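Long-range contacts in LPXTG cell wall surface protein (Streptococcus gordonii, PDB 4IGB), which is a cell-wall-linked surface protein of unconfirmed function, probably an adhesin, of which this chain holds the N-terminal N1 and N2 domains: residues 21-26 against 251-256; 75-80 against 127-132; 132-137 against 166-171; 230-235 against 259-264. All coordinates share one frame; numbering follows the deposited sequence.

Contact 1. Residues 21-26 against 251-256. With NA (sodium ion), chain R.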
loop_
_atom_site.group_PDB
_atom_site.type_symbol
_atom_site.label_atom_id
_atom_site.label_comp_id
_atom_site.label_asym_id
_atom_site.label_seq_id
_atom_site.Cartn_x
_atom_site.Cartn_y
_atom_site.Cartn_z
ATOM N N GLY C 21 -14.467 -10.756 9.404
ATOM C CA GLY C 21 -14.844 -11.675 8.342
ATOM C C GLY C 21 -14.677 -11.126 6.939
ATOM O O GLY C 21 -15.106 -11.744 5.972
ATOM N N THR C 22 -14.054 -9.961 6.814
ATOM C CA THR C 22 -13.737 -9.434 5.493
ATOM C C THR C 22 -12.927 -10.431 4.673
ATOM O O THR C 22 -11.940 -10.971 5.158
ATOM C CB THR C 22 -12.934 -8.140 5.590
ATOM O OG1 THR C 22 -13.788 -7.110 6.089
ATOM C CG2 THR C 22 -12.398 -7.748 4.208
ATOM N N ASP C 23 -13.349 -10.671 3.434
ATOM C CA ASP C 23 -12.633 -11.587 2.550
ATOM C C ASP C 23 -11.492 -10.870 1.835
ATOM O O ASP C 23 -11.697 -10.081 0.909
ATOM C CB ASP C 23 -13.593 -12.239 1.550
ATOM C CG ASP C 23 -12.878 -13.064 0.502
ATOM O OD1 ASP C 23 -11.652 -13.290 0.624
ATOM O OD2 ASP C 23 -13.553 -13.497 -0.449
ATOM N N ILE C 24 -10.282 -11.148 2.280
ATOM C CA ILE C 24 -9.120 -10.414 1.801
ATOM C C ILE C 24 -8.833 -10.673 0.322
ATOM O O ILE C 24 -8.217 -9.845 -0.335
ATOM C CB ILE C 24 -7.904 -10.694 2.687
ATOM C CG1 ILE C 24 -8.210 -10.210 4.116
ATOM C CG2 ILE C 24 -6.655 -9.998 2.138
ATOM C CD1 ILE C 24 -7.144 -10.483 5.123
ATOM N N SER C 25 -9.318 -11.803 -0.198
ATOM C CA SER C 25 -9.097 -12.160 -1.597
ATOM C C SER C 25 -9.947 -11.335 -2.561
ATOM O O SER C 25 -9.649 -11.266 -3.751
ATOM C CB SER C 25 -9.345 -13.658 -1.829
ATOM O OG SER C 25 -10.715 -13.991 -1.660
ATOM N N THR C 26 -10.996 -10.698 -2.056
ATOM C CA THR C 26 -11.861 -9.911 -2.926
ATOM C C THR C 26 -11.907 -8.417 -2.571
ATOM O O THR C 26 -12.872 -7.715 -2.886
ATOM C CB THR C 26 -13.285 -10.496 -2.972
ATOM O OG1 THR C 26 -13.859 -10.446 -1.664
ATOM C CG2 THR C 26 -13.232 -11.948 -3.449
ATOM N N GLY C 251 -4.907 -22.300 -2.802
ATOM C CA GLY C 251 -6.000 -21.567 -3.399
ATOM C C GLY C 251 -5.987 -20.138 -2.899
ATOM O O GLY C 251 -5.451 -19.850 -1.831
ATOM N N SER C 252 -6.590 -19.252 -3.677
ATOM C CA SER C 252 -6.537 -17.822 -3.424
ATOM C C SER C 252 -7.239 -17.410 -2.130
ATOM O O SER C 252 -6.710 -16.596 -1.369
ATOM C CB SER C 252 -7.123 -17.066 -4.612
ATOM O OG SER C 252 -7.475 -15.750 -4.234
ATOM N N TYR C 253 -8.430 -17.952 -1.887
ATOM C CA TYR C 253 -9.151 -17.630 -0.667
ATOM C C TYR C 253 -8.273 -17.856 0.555
ATOM O O TYR C 253 -8.094 -16.946 1.369
ATOM C CB TYR C 253 -10.449 -18.434 -0.543
ATOM C CG TYR C 253 -11.356 -17.964 0.574
ATOM C CD1 TYR C 253 -12.274 -16.941 0.363
ATOM C CD2 TYR C 253 -11.290 -18.534 1.840
ATOM C CE1 TYR C 253 -13.110 -16.502 1.381
ATOM C CE2 TYR C 253 -12.126 -18.108 2.868
ATOM C CZ TYR C 253 -13.036 -17.090 2.634
ATOM O OH TYR C 253 -13.873 -16.656 3.656
ATOM N N ASN C 254 -7.708 -19.054 0.672
ATOM C CA ASN C 254 -6.933 -19.416 1.856
ATOM C C ASN C 254 -5.587 -18.700 1.948
ATOM O O ASN C 254 -5.107 -18.403 3.036
ATOM C CB ASN C 254 -6.735 -20.934 1.941
ATOM C CG ASN C 254 -8.053 -21.680 2.117
ATOM O OD1 ASN C 254 -9.056 -21.092 2.529
ATOM N ND2 ASN C 254 -8.059 -22.975 1.797
ATOM N N GLU C 255 -4.984 -18.435 0.798
ATOM C CA GLU C 255 -3.689 -17.776 0.766
ATOM C C GLU C 255 -3.814 -16.330 1.248
ATOM O O GLU C 255 -2.882 -15.793 1.839
ATOM C CB GLU C 255 -3.086 -17.852 -0.635
ATOM C CG GLU C 255 -2.527 -19.231 -0.967
ATOM C CD GLU C 255 -2.162 -19.381 -2.427
ATOM O OE1 GLU C 255 -2.552 -18.508 -3.226
ATOM O OE2 GLU C 255 -1.491 -20.373 -2.779
ATOM N N ASN C 256 -4.983 -15.735 1.015
ATOM C CA ASN C 256 -5.286 -14.394 1.502
ATOM C C ASN C 256 -5.796 -14.395 2.934
ATOM O O ASN C 256 -5.293 -13.664 3.774
ATOM C CB ASN C 256 -6.326 -13.717 0.613
ATOM C CG ASN C 256 -5.732 -13.155 -0.667
ATOM O OD1 ASN C 256 -5.282 -12.010 -0.703
ATOM N ND2 ASN C 256 -5.729 -13.960 -1.728
HETATM NA NA NA R . 0.004 -22.172 -1.451
#
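Asp23 lays its carboxylate against one corner of the Tyr253 ring, where an Asx turn in the loop after strand 15-20 meets the first turn of helix 252-257, within the N-terminal domain. The closest approach, Asp23 OD2 to Tyr253 CE1 at 3.5 Å, falls at the ring edge near its plane, and the carboxylate and ring planes stand 56° apart. With CG anti to the backbone N (chi1 173°), Asp23 also turns OD1 back over its own loop: Ser25 N reaches that oxygen at 2.9 Å from above the carboxylate plane, while Ser25 OG donates to the same Asp23 OD1 at 2.6 Å on the syn side. Asn257 ND2 is a further partner of this oxygen, so the turn is tied to the helix just beyond 251-256. On the other flank, Asn256 spreads its amide over the backbone of Ser25, its CG 3.6 Å from Ser25 CA, and Ile24 CG2 packs beside Asn256 OD1, which is held by Lys196. Glu255, pointing elsewhere, binds the sodium ion together with Asp199 and Thr249. The Asn256 amide is fixed by a nearly straight bond (175°) from its ND2 to Ser252 O, 2.8 Å away and lying in the amide plane.

Contact 2. Residues 75-80 against 127-132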
loop_
_atom_site.group_PDB
_atom_site.type_symbol
_atom_site.label_atom_id
_atom_site.label_comp_id
_atom_site.label_asym_id
_atom_site.label_seq_id
_atom_site.Cartn_x
_atom_site.Cartn_y
_atom_site.Cartn_z
ATOM N N LEU C 75 22.479 -13.697 -6.004
ATOM C CA LEU C 75 23.634 -13.170 -5.314
ATOM C C LEU C 75 24.818 -14.123 -5.459
ATOM O O LEU C 75 24.680 -15.323 -5.232
ATOM C CB LEU C 75 23.295 -12.968 -3.840
ATOM C CG LEU C 75 22.461 -11.717 -3.549
ATOM C CD1 LEU C 75 21.869 -11.768 -2.161
ATOM C CD2 LEU C 75 23.325 -10.466 -3.732
ATOM N N LYS C 76 25.971 -13.584 -5.849
ATOM C CA LYS C 76 27.198 -14.365 -5.955
ATOM C C LYS C 76 27.735 -14.733 -4.576
ATOM O O LYS C 76 28.035 -13.864 -3.758
ATOM C CB LYS C 76 28.263 -13.600 -6.743
ATOM C CG LYS C 76 27.843 -13.243 -8.159
ATOM C CD LYS C 76 28.768 -12.191 -8.759
ATOM C CE LYS C 76 28.245 -11.688 -10.096
ATOM N NZ LYS C 76 28.896 -10.405 -10.490
ATOM N N VAL C 77 27.858 -16.033 -4.336
ATOM C CA VAL C 77 28.316 -16.565 -3.060
ATOM C C VAL C 77 29.842 -16.701 -3.015
ATOM O O VAL C 77 30.487 -16.960 -4.033
ATOM C CB VAL C 77 27.671 -17.956 -2.798
ATOM C CG1 VAL C 77 28.394 -18.709 -1.686
ATOM C CG2 VAL C 77 26.194 -17.801 -2.481
ATOM N N ASP C 78 30.416 -16.505 -1.836
ATOM C CA ASP C 78 31.815 -16.843 -1.613
ATOM C C ASP C 78 31.866 -18.319 -1.242
ATOM O O ASP C 78 31.684 -18.677 -0.079
ATOM C CB ASP C 78 32.406 -15.997 -0.483
ATOM C CG ASP C 78 33.901 -16.211 -0.316
ATOM O OD1 ASP C 78 34.395 -17.255 -0.786
ATOM O OD2 ASP C 78 34.575 -15.341 0.284
ATOM N N LYS C 79 32.095 -19.173 -2.233
ATOM C CA LYS C 79 32.008 -20.619 -2.024
ATOM C C LYS C 79 32.954 -21.145 -0.936
ATOM O O LYS C 79 32.746 -22.230 -0.402
ATOM C CB LYS C 79 32.229 -21.372 -3.341
ATOM C CG LYS C 79 32.037 -20.507 -4.569
ATOM C CD LYS C 79 31.010 -21.084 -5.532
ATOM C CE LYS C 79 31.521 -22.334 -6.230
ATOM N NZ LYS C 79 31.150 -23.550 -5.474
ATOM N N SER C 80 33.982 -20.375 -0.597
ATOM C CA SER C 80 34.956 -20.825 0.393
ATOM C C SER C 80 34.495 -20.560 1.821
ATOM O O SER C 80 35.027 -21.135 2.770
ATOM C CB SER C 80 36.311 -20.148 0.165
ATOM O OG SER C 80 36.302 -18.817 0.651
ATOM N N SER C 127 27.369 -29.855 -0.353
ATOM C CA SER C 127 27.476 -30.333 -1.720
ATOM C C SER C 127 27.344 -29.182 -2.712
ATOM O O SER C 127 28.150 -29.047 -3.632
ATOM C CB SER C 127 26.411 -31.395 -1.988
ATOM O OG SER C 127 26.442 -31.806 -3.340
ATOM N N GLU C 128 26.325 -28.346 -2.521
ATOM C CA GLU C 128 26.121 -27.192 -3.390
ATOM C C GLU C 128 27.335 -26.271 -3.379
ATOM O O GLU C 128 27.773 -25.790 -4.424
ATOM C CB GLU C 128 24.858 -26.419 -2.992
ATOM C CG GLU C 128 23.565 -27.085 -3.424
ATOM C CD GLU C 128 23.454 -27.236 -4.938
ATOM O OE1 GLU C 128 23.916 -28.266 -5.484
ATOM O OE2 GLU C 128 22.902 -26.327 -5.587
ATOM N N MET C 129 27.888 -26.047 -2.196
ATOM C CA MET C 129 29.026 -25.156 -2.044
ATOM C C MET C 129 30.286 -25.684 -2.743
ATOM O O MET C 129 31.119 -24.905 -3.208
ATOM C CB MET C 129 29.289 -24.871 -0.559
ATOM C CG MET C 129 28.243 -23.955 0.097
ATOM S SD MET C 129 28.366 -22.242 -0.465
ATOM C CE MET C 129 29.616 -21.596 0.639
ATOM N N ASN C 130 30.417 -27.004 -2.832
ATOM C CA ASN C 130 31.585 -27.604 -3.477
ATOM C C ASN C 130 31.408 -27.895 -4.969
ATOM O O ASN C 130 32.373 -28.225 -5.654
ATOM C CB ASN C 130 32.012 -28.868 -2.739
ATOM C CG ASN C 130 32.504 -28.581 -1.335
ATOM O OD1 ASN C 130 33.023 -27.498 -1.055
ATOM N ND2 ASN C 130 32.343 -29.551 -0.444
ATOM N N SER C 131 30.186 -27.777 -5.476
ATOM C CA SER C 131 29.967 -27.945 -6.906
ATOM C C SER C 131 30.689 -26.860 -7.691
ATOM O O SER C 131 30.548 -25.667 -7.404
ATOM C CB SER C 131 28.480 -27.914 -7.245
ATOM O OG SER C 131 28.294 -27.898 -8.653
ATOM N N ALA C 132 31.467 -27.271 -8.683
ATOM C CA ALA C 132 32.170 -26.316 -9.528
ATOM C C ALA C 132 31.166 -25.585 -10.400
ATOM O O ALA C 132 31.481 -24.568 -11.010
ATOM C CB ALA C 132 33.207 -27.028 -10.395
#
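The ammonium group of Lys79 reaches over the end of helix 123-130 and donates to two backbone carbonyls: Lys79 NZ lies 2.6 Å from Met129 O and 2.9 Å from Ser131 O. Both carbonyls are met from out of their planes. The nitrogen stands 48° above the carbonyl plane of Met129 and is tilted 32° from that of Ser131. Met129 is in the last turn of the helix and Ser131 is the first residue to leave helical backbone angles, so a positive charge sits at the C-terminal end, where it would be expected to suit the helix dipole. To arrive there the lysine chain is folded, bent at chi2, chi3 and chi4, rather than stretched out.

The lysine rides on an Asx turn in the loop that follows strand 69-76, the strand next to the outermost 48-54 of the six-stranded antiparallel sheet in the N-terminal domain. Asp78 OD1 accepts from Ser80 N at 3.2 Å and from Ser80 OG at 2.9 Å, both from the same face of the carboxylate, while the backbone N of Asp78 is bonded to Gln85. Just past the helix, Ser131 OG is hydrogen-bonded to Gln133 N; within it, Glu128 OE2 takes the backbone N of Asn168.

Beneath these polar groups Met129 closes the apolar side. Its sulfur touches Val77 CG1 at 3.7 Å, the two side chains crossing at about a right angle, and Val77 in turn rests on Leu117. Bends at chi2 and chi3 carry the Met129 methyl across the loop backbone, where Met129 CE lies 3.4 Å from Lys79 O, with Asp78 O close by.

Contact 3. Residues 132-137 against 166-171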
loop_
_atom_site.group_PDB
_atom_site.type_symbol
_atom_site.label_atom_id
_atom_site.label_comp_id
_atom_site.label_asym_id
_atom_site.label_seq_id
_atom_site.Cartn_x
_atom_site.Cartn_y
_atom_site.Cartn_z
ATOM N N ALA C 132 31.467 -27.271 -8.683
ATOM C CA ALA C 132 32.170 -26.316 -9.528
ATOM C C ALA C 132 31.166 -25.585 -10.400
ATOM O O ALA C 132 31.481 -24.568 -11.010
ATOM C CB ALA C 132 33.207 -27.028 -10.395
ATOM N N GLN C 133 29.949 -26.111 -10.454
ATOM C CA GLN C 133 28.937 -25.566 -11.340
ATOM C C GLN C 133 28.047 -24.499 -10.693
ATOM O O GLN C 133 27.446 -23.693 -11.392
ATOM C CB GLN C 133 28.079 -26.695 -11.896
ATOM C CG GLN C 133 27.713 -26.506 -13.345
ATOM C CD GLN C 133 27.428 -27.826 -14.032
ATOM O OE1 GLN C 133 26.688 -28.664 -13.504
ATOM N NE2 GLN C 133 28.030 -28.030 -15.208
ATOM N N LYS C 134 27.969 -24.492 -9.367
ATOM C CA LYS C 134 27.045 -23.605 -8.660
ATOM C C LYS C 134 27.779 -22.397 -8.099
ATOM O O LYS C 134 28.859 -22.537 -7.531
ATOM C CB LYS C 134 26.350 -24.360 -7.521
ATOM C CG LYS C 134 25.521 -25.548 -7.971
ATOM C CD LYS C 134 24.319 -25.103 -8.794
ATOM C CE LYS C 134 23.566 -26.301 -9.339
ATOM N NZ LYS C 134 22.150 -25.972 -9.647
ATOM N N SER C 135 27.186 -21.213 -8.235
ATOM C CA SER C 135 27.851 -19.990 -7.795
ATOM C C SER C 135 26.960 -18.945 -7.105
ATOM O O SER C 135 27.459 -18.134 -6.330
ATOM C CB SER C 135 28.574 -19.342 -8.972
ATOM O OG SER C 135 27.726 -19.293 -10.100
ATOM N N THR C 136 25.658 -18.960 -7.388
ATOM C CA THR C 136 24.747 -17.942 -6.850
ATOM C C THR C 136 23.572 -18.529 -6.066
ATOM O O THR C 136 23.293 -19.732 -6.148
ATOM C CB THR C 136 24.161 -17.041 -7.964
ATOM O OG1 THR C 136 23.314 -17.820 -8.817
ATOM C CG2 THR C 136 25.267 -16.396 -8.795
ATOM N N VAL C 137 22.900 -17.656 -5.310
ATOM C CA VAL C 137 21.674 -17.985 -4.585
ATOM C C VAL C 137 20.544 -17.062 -5.043
ATOM O O VAL C 137 20.734 -15.852 -5.161
ATOM C CB VAL C 137 21.847 -17.830 -3.058
ATOM C CG1 VAL C 137 20.499 -17.968 -2.351
ATOM C CG2 VAL C 137 22.834 -18.836 -2.517
ATOM N N ILE C 166 22.578 -21.852 -9.921
ATOM C CA ILE C 166 22.021 -21.360 -8.672
ATOM C C ILE C 166 21.870 -22.491 -7.663
ATOM O O ILE C 166 21.358 -23.556 -7.985
ATOM C CB ILE C 166 20.672 -20.678 -8.907
ATOM C CG1 ILE C 166 20.771 -19.724 -10.101
ATOM C CG2 ILE C 166 20.229 -19.941 -7.645
ATOM C CD1 ILE C 166 19.433 -19.297 -10.653
ATOM N N MET C 167 22.323 -22.260 -6.438
ATOM C CA MET C 167 22.277 -23.296 -5.417
ATOM C C MET C 167 20.857 -23.612 -4.976
ATOM O O MET C 167 20.040 -22.715 -4.746
ATOM C CB MET C 167 23.122 -22.903 -4.208
ATOM C CG MET C 167 24.548 -22.539 -4.583
ATOM S SD MET C 167 25.589 -22.201 -3.162
ATOM C CE MET C 167 27.140 -21.822 -3.973
ATOM N N ASN C 168 20.560 -24.901 -4.886
ATOM C CA ASN C 168 19.318 -25.335 -4.284
ATOM C C ASN C 168 19.594 -25.664 -2.831
ATOM O O ASN C 168 20.466 -26.484 -2.542
ATOM C CB ASN C 168 18.766 -26.568 -5.005
ATOM C CG ASN C 168 18.397 -26.286 -6.442
ATOM O OD1 ASN C 168 19.251 -26.310 -7.333
ATOM N ND2 ASN C 168 17.114 -26.020 -6.683
ATOM N N LYS C 169 18.884 -24.998 -1.922
ATOM C CA LYS C 169 18.911 -25.353 -0.499
ATOM C C LYS C 169 20.282 -25.253 0.168
ATOM O O LYS C 169 20.613 -26.063 1.037
ATOM C CB LYS C 169 18.364 -26.770 -0.293
ATOM C CG LYS C 169 16.945 -26.956 -0.750
ATOM C CD LYS C 169 16.539 -28.405 -0.630
ATOM C CE LYS C 169 15.281 -28.690 -1.403
ATOM N NZ LYS C 169 15.405 -29.985 -2.123
ATOM N N ALA C 170 21.073 -24.265 -0.226
ATOM C CA ALA C 170 22.355 -24.013 0.429
ATOM C C ALA C 170 22.231 -22.938 1.517
ATOM O O ALA C 170 22.832 -23.042 2.595
ATOM C CB ALA C 170 23.389 -23.606 -0.597
ATOM N N PHE C 171 21.446 -21.907 1.215
ATOM C CA PHE C 171 21.140 -20.849 2.175
ATOM C C PHE C 171 19.640 -20.555 2.191
ATOM O O PHE C 171 18.981 -20.611 1.149
ATOM C CB PHE C 171 21.865 -19.554 1.798
ATOM C CG PHE C 171 23.359 -19.689 1.672
ATOM C CD1 PHE C 171 24.197 -19.271 2.698
ATOM C CD2 PHE C 171 23.927 -20.194 0.513
ATOM C CE1 PHE C 171 25.576 -19.371 2.577
ATOM C CE2 PHE C 171 25.312 -20.304 0.386
ATOM C CZ PHE C 171 26.133 -19.893 1.418
HETATM O O HOH W 1 20.782 -23.990 -11.124
#
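Thr136 O receives the shortest polar bond of this contact: Met167 N donates to it at 2.7 Å, almost straight at the hydrogen (169°) and nearly in line with the carbonyl. The same oxygen is approached by Ile166 CA at 3.3 Å, a CA-H...O contact, so it is met by two neighbouring backbone groups. Thr136 and Ile166 form a single beta bridge, which pairs the start of strand 136-143, in the six-stranded antiparallel sheet of the N-terminal domain, with the loop before strand 171-183. Alongside it Ile166 CG1 lies 3.4 Å from Thr136 OG1, a hydroxyl that has a weak hydrogen bond to Thr74. The backbones of Ser135 and Thr136 are also bonded to Tyr165, just before 166-171.

A second link comes from Lys134, whose NZ donates to Ile166 O at 3.0 Å from well above the carbonyl plane. One water extends the grip, accepting from Lys134 NZ at 2.8 Å and from Ile166 N at 3.0 Å; the ammonium thus holds both polar ends of the Ile166 backbone, one directly and one through water. Its chain leaves the backbone with CG anti to the carbonyl carbon (chi1 -61°) and bends at chi2, which lays CB beside Met167 CG and CD alongside Ile166 O. A long, weak ion pair runs to Asp164.

Further along the strand, Val137 CG2 meets Phe171 CD2 at 3.5 Å, approaching the ring obliquely. Val137 and Phe171 both pack on Leu117 of strand 104-119, Met167 and Phe171 lean on Met129 of helix 123-130, and on its other edge strand 136-143 is paired with strand 69-76, Val137 bonding to Leu75.

Contact 4. Residues 230-235 against 259-264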
loop_
_atom_site.group_PDB
_atom_site.type_symbol
_atom_site.label_atom_id
_atom_site.label_comp_id
_atom_site.label_asym_id
_atom_site.label_seq_id
_atom_site.Cartn_x
_atom_site.Cartn_y
_atom_site.Cartn_z
ATOM N N ASN C 230 -7.382 -16.362 10.042
ATOM C CA ASN C 230 -5.916 -16.260 10.011
ATOM C C ASN C 230 -5.206 -17.203 10.984
ATOM O O ASN C 230 -5.560 -17.271 12.151
ATOM C CB ASN C 230 -5.466 -14.818 10.258
ATOM C CG ASN C 230 -4.010 -14.613 9.930
ATOM O OD1 ASN C 230 -3.125 -15.001 10.702
ATOM N ND2 ASN C 230 -3.750 -13.970 8.805
ATOM N N VAL C 231 -4.202 -17.934 10.506
ATOM C CA VAL C 231 -3.465 -18.847 11.379
ATOM C C VAL C 231 -1.990 -18.487 11.513
ATOM O O VAL C 231 -1.209 -19.288 12.003
ATOM C CB VAL C 231 -3.543 -20.324 10.894
ATOM C CG1 VAL C 231 -4.977 -20.835 10.945
ATOM C CG2 VAL C 231 -2.957 -20.469 9.477
ATOM N N LEU C 232 -1.594 -17.302 11.064
ATOM C CA LEU C 232 -0.189 -16.912 11.189
ATOM C C LEU C 232 0.128 -16.597 12.634
ATOM O O LEU C 232 -0.750 -16.174 13.384
ATOM C CB LEU C 232 0.139 -15.705 10.305
ATOM C CG LEU C 232 -0.130 -15.900 8.815
ATOM C CD1 LEU C 232 0.134 -14.599 8.058
ATOM C CD2 LEU C 232 0.698 -17.051 8.260
ATOM N N VAL C 233 1.377 -16.804 13.025
ATOM C CA VAL C 233 1.834 -16.322 14.313
ATOM C C VAL C 233 2.381 -14.912 14.129
ATOM O O VAL C 233 3.258 -14.702 13.302
ATOM C CB VAL C 233 2.942 -17.209 14.888
ATOM C CG1 VAL C 233 3.616 -16.530 16.066
ATOM C CG2 VAL C 233 2.374 -18.580 15.274
ATOM N N GLN C 234 1.866 -13.961 14.906
ATOM C CA GLN C 234 2.353 -12.575 14.884
ATOM C C GLN C 234 3.369 -12.370 16.007
ATOM O O GLN C 234 3.027 -12.463 17.193
ATOM C CB GLN C 234 1.197 -11.576 15.049
ATOM C CG GLN C 234 1.638 -10.091 14.945
ATOM C CD GLN C 234 0.478 -9.118 14.858
ATOM O OE1 GLN C 234 0.395 -8.176 15.638
ATOM N NE2 GLN C 234 -0.439 -9.359 13.922
ATOM N N GLU C 235 4.621 -12.124 15.644
ATOM C CA GLU C 235 5.658 -11.913 16.659
ATOM C C GLU C 235 6.226 -10.507 16.637
ATOM O O GLU C 235 6.907 -10.112 15.676
ATOM C CB GLU C 235 6.780 -12.951 16.553
ATOM C CG GLU C 235 6.690 -13.967 17.674
ATOM C CD GLU C 235 7.558 -15.182 17.461
ATOM O OE1 GLU C 235 8.736 -15.018 17.046
ATOM O OE2 GLU C 235 7.046 -16.299 17.714
ATOM N N SER C 259 -3.475 -17.413 5.410
ATOM C CA SER C 259 -2.031 -17.217 5.548
ATOM C C SER C 259 -1.575 -15.921 4.882
ATOM O O SER C 259 -0.459 -15.833 4.360
ATOM C CB SER C 259 -1.270 -18.406 4.953
ATOM O OG SER C 259 -1.463 -18.456 3.553
ATOM N N GLY C 260 -2.439 -14.915 4.927
ATOM C CA GLY C 260 -2.141 -13.611 4.377
ATOM C C GLY C 260 -2.751 -12.524 5.247
ATOM O O GLY C 260 -3.467 -12.805 6.207
ATOM N N LEU C 261 -2.452 -11.275 4.927
ATOM C CA LEU C 261 -3.054 -10.145 5.629
ATOM C C LEU C 261 -2.894 -8.881 4.818
ATOM O O LEU C 261 -2.233 -8.889 3.782
ATOM C CB LEU C 261 -2.507 -9.982 7.057
ATOM C CG LEU C 261 -1.036 -10.045 7.520
ATOM C CD1 LEU C 261 -0.053 -10.579 6.515
ATOM C CD2 LEU C 261 -0.556 -8.718 8.074
ATOM N N ALA C 262 -3.503 -7.792 5.279
ATOM C CA ALA C 262 -3.386 -6.525 4.574
ATOM C C ALA C 262 -2.889 -5.451 5.525
ATOM O O ALA C 262 -3.275 -5.419 6.687
ATOM C CB ALA C 262 -4.728 -6.122 3.939
ATOM N N LEU C 263 -2.015 -4.584 5.029
ATOM C CA LEU C 263 -1.402 -3.548 5.867
ATOM C C LEU C 263 -1.466 -2.191 5.197
ATOM O O LEU C 263 -0.978 -2.026 4.081
ATOM C CB LEU C 263 0.063 -3.878 6.128
ATOM C CG LEU C 263 0.360 -5.173 6.865
ATOM C CD1 LEU C 263 1.494 -5.914 6.150
ATOM C CD2 LEU C 263 0.706 -4.879 8.308
ATOM N N ARG C 264 -2.063 -1.225 5.878
ATOM C CA ARG C 264 -2.048 0.140 5.410
ATOM C C ARG C 264 -0.984 0.963 6.152
ATOM O O ARG C 264 -1.002 1.062 7.381
ATOM C CB ARG C 264 -3.397 0.786 5.646
ATOM C CG ARG C 264 -3.366 2.275 5.402
ATOM C CD ARG C 264 -4.508 2.964 6.126
ATOM N NE ARG C 264 -5.818 2.564 5.622
ATOM C CZ ARG C 264 -6.945 2.787 6.280
ATOM N NH1 ARG C 264 -6.901 3.389 7.472
ATOM N NH2 ARG C 264 -8.102 2.415 5.760
#
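Leu232 meets backbone more than side chain: its branched end lies over the main chain of Ser259, with CD1 3.8 Å from Ser259 C and CG 4.0 Å from Ser259 CA. The two segments lead into strands of different sheets in the N-terminal domain, 230-235 into strand 233-236 at the margin of the eight-stranded antiparallel sheet and 259-264 into strand 262-265 of the five-stranded mixed one. The contact is made by residues 230-232 and 259-261, with no backbone bond between the two segments, and Leu232 and Ser259 are the closest pair, their CA atoms 5.9 Å apart.

The leucine is placed by an Asx turn. Asn230 OD1 accepts from Leu232 N at 2.8 Å, the donor standing 43° above the carbonyl plane of the amide, which would steady the turn from which the side chain projects. From there Leu232 takes CG anti to its carbonyl carbon (chi1 -58°) and extends onward (chi2 176°), bringing both methyl groups down on the opposing chain. Leu232 CD2 flanks Ser259 CB at 4.1 Å, and Leu232 CD1 also comes to 4.3 Å from Leu261 CD1. Trp243 of strand 240-244 touches both leucines.

Polar groups lie around the margin of this small apolar cluster. Ser259 turns its hydroxyl to Thr249, a residue of the sodium site, and the backbone of Val231 is bonded to Val258 immediately before Ser259. The other end of the Asn230 amide faces the glycine backbone, its ND2 2.9 Å from Gly260 O.

The four contacts form two clusters within the N-terminal domain. Contacts 2 and 3 adjoin, centres about 6 Å apart, and share Ala132; both reach neighbouring strands 69-76 and 136-143. Contacts 1 and 4, centres about 12 Å apart, are joined by a probable hydrogen bond from Ser259 N to Asn254 O, with Ile24 resting on Leu261; their segments alternate along the chain. Between the clusters the centres are about 31 to 40 Å apart. Contacts 3 and 4 are buried, contacts 1 and 2 only partly. Lysine-to-carbonyl bonds mark contacts 2 and 3, with a single beta bridge in contact 3 alone, whereas 1 and 4 have no clear cross-segment hydrogen bond and rely on packing; Asx turns flank contacts 1, 2 and 4.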